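Local coordinates for polysaccharide deacetylase (Bacillus anthracis, PDB 2J13), which probably removes acetyl groups from peptidoglycan sugars of the bacterial cell wall, as a zinc-binding family 4 carbohydrate esterase, at residues Lys223-Asp226 and Asp227-Lys231. Sequence-based numbering, arbitrary orientation.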
loop_
_atom_site.group_PDB
_atom_site.type_symbol
_atom_site.label_atom_id
_atom_site.label_comp_id
_atom_site.label_asym_id
_atom_site.label_seq_id
_atom_site.Cartn_x
_atom_site.Cartn_y
_atom_site.Cartn_z
ATOM N N LYS A 223 6.962 -16.847 -9.727
ATOM C CA LYS A 223 7.332 -18.037 -8.947
ATOM C C LYS A 223 6.742 -18.048 -7.549
ATOM O O LYS A 223 6.301 -19.105 -7.056
ATOM C CB LYS A 223 8.859 -18.134 -8.849
ATOM C CG LYS A 223 9.585 -18.371 -10.164
ATOM C CD LYS A 223 11.081 -18.249 -9.964
ATOM C CE LYS A 223 11.554 -19.129 -8.795
ATOM N NZ LYS A 223 13.017 -19.410 -8.796
ATOM N N ILE A 224 6.729 -16.877 -6.900
ATOM C CA ILE A 224 6.192 -16.715 -5.570
ATOM C C ILE A 224 4.677 -16.966 -5.571
ATOM O O ILE A 224 4.156 -17.679 -4.712
ATOM C CB ILE A 224 6.494 -15.286 -5.024
ATOM C CG1 ILE A 224 7.991 -15.150 -4.751
ATOM C CG2 ILE A 224 5.676 -15.011 -3.790
ATOM C CD1 ILE A 224 8.436 -13.705 -4.387
ATOM N N ILE A 225 3.985 -16.427 -6.566
ATOM C CA ILE A 225 2.531 -16.635 -6.688
ATOM C C ILE A 225 2.221 -18.127 -6.857
ATOM O O ILE A 225 1.369 -18.696 -6.157
ATOM C CB ILE A 225 1.996 -15.844 -7.873
ATOM C CG1 ILE A 225 1.922 -14.346 -7.517
ATOM C CG2 ILE A 225 0.596 -16.291 -8.298
ATOM C CD1 ILE A 225 1.673 -13.459 -8.730
ATOM N N ASP A 226 2.932 -18.746 -7.771
ATOM C CA ASP A 226 2.730 -20.187 -8.014
ATOM C C ASP A 226 2.994 -21.000 -6.751
ATOM O O ASP A 226 2.182 -21.869 -6.339
ATOM C CB ASP A 226 3.614 -20.658 -9.166
ATOM C CG ASP A 226 3.175 -20.137 -10.537
ATOM O OD1 ASP A 226 2.038 -19.614 -10.688
ATOM O OD2 ASP A 226 3.982 -20.284 -11.512
ATOM N N ASP A 227 4.129 -20.749 -6.113
ATOM C CA ASP A 227 4.561 -21.480 -4.919
ATOM C C ASP A 227 3.593 -21.318 -3.731
ATOM O O ASP A 227 3.274 -22.262 -3.003
ATOM C CB ASP A 227 5.972 -20.982 -4.559
ATOM C CG ASP A 227 6.613 -21.751 -3.432
ATOM O OD1 ASP A 227 7.357 -22.708 -3.725
ATOM O OD2 ASP A 227 6.407 -21.390 -2.260
ATOM N N LEU A 228 3.131 -20.093 -3.501
ATOM C CA LEU A 228 2.230 -19.854 -2.428
ATOM C C LEU A 228 0.863 -20.484 -2.701
ATOM O O LEU A 228 0.253 -21.025 -1.788
ATOM C CB LEU A 228 2.124 -18.351 -2.121
ATOM C CG LEU A 228 3.393 -17.802 -1.467
ATOM C CD1 LEU A 228 3.368 -16.261 -1.369
ATOM C CD2 LEU A 228 3.572 -18.393 -0.081
ATOM N N ARG A 229 0.407 -20.475 -3.946
ATOM C CA ARG A 229 -0.879 -21.161 -4.241
ATOM C C ARG A 229 -0.797 -22.667 -3.977
ATOM O O ARG A 229 -1.768 -23.241 -3.492
ATOM C CB ARG A 229 -1.339 -20.899 -5.649
ATOM C CG ARG A 229 -1.964 -19.535 -5.788
ATOM C CD ARG A 229 -2.207 -19.171 -7.205
ATOM N NE ARG A 229 -3.158 -18.065 -7.292
ATOM C CZ ARG A 229 -3.364 -17.347 -8.384
ATOM N NH1 ARG A 229 -2.664 -17.584 -9.482
ATOM N NH2 ARG A 229 -4.255 -16.360 -8.362
ATOM N N GLU A 230 0.351 -23.279 -4.222
ATOM C CA GLU A 230 0.567 -24.716 -3.927
ATOM C C GLU A 230 0.544 -25.027 -2.431
ATOM O O GLU A 230 0.314 -26.178 -2.014
ATOM C CB GLU A 230 1.890 -25.186 -4.562
ATOM C CG GLU A 230 1.919 -25.059 -6.071
ATOM C CD GLU A 230 1.124 -26.137 -6.794
ATOM O OE1 GLU A 230 0.654 -27.094 -6.124
ATOM O OE2 GLU A 230 0.954 -26.019 -8.029
ATOM N N LYS A 231 0.797 -24.010 -1.603
ATOM C CA LYS A 231 0.687 -24.138 -0.159
ATOM C C LYS A 231 -0.686 -23.737 0.400
ATOM O O LYS A 231 -0.864 -23.655 1.620
ATOM C CB LYS A 231 1.817 -23.369 0.524
ATOM C CG LYS A 231 3.187 -23.967 0.250
ATOM C CD LYS A 231 4.342 -23.151 0.832
ATOM C CE LYS A 231 4.201 -22.986 2.340
ATOM N NZ LYS A 231 5.535 -23.168 3.022
HETATM O O HOH W 1 -0.478 -19.676 -10.067
HETATM O O HOH W 2 0.955 -23.335 -8.773
#
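One face of the R229 guanidinium lies against the methyl CG2 of I225, 3.7 Å from R229 NH1, while a water sits at its edge, in the plane of the group. The extended chain of R229 from CG to NE runs beside I225, bringing the planar end over that methyl. The edge water accepts from R229 NH1 at 3.1 Å and donates to D226 OD1 at 2.6 Å. D226 OD1 and R229 NH1 are themselves 5.3 Å apart, so the water links opposite charges that do not touch. Each has a further partner: D226 OD1 forms a salt bridge with K80, and R229 NH1 bonds to the K80 carbonyl. A second water donates to both D226 O and E230 OE2, 2.8 Å from the latter; the bend at chi2 (-76°) sets OE2 where this water reaches both. I224 CG2 meets L228 CD1 alongside, at 3.6 Å. Beneath run four consecutive i to i+4 hydrogen bonds, D227 N to K223 O through E230 N to D226 O, with alpha-helical N-H...O angles of 152° to 163°. Residues 223-229 belong to helix 217-230 of the NodB homology domain, packed through I225 and L228 on F235 of strand 234-236, which pairs in parallel with strand 56-63; V82, before strand 84-88, touches I225 and R229.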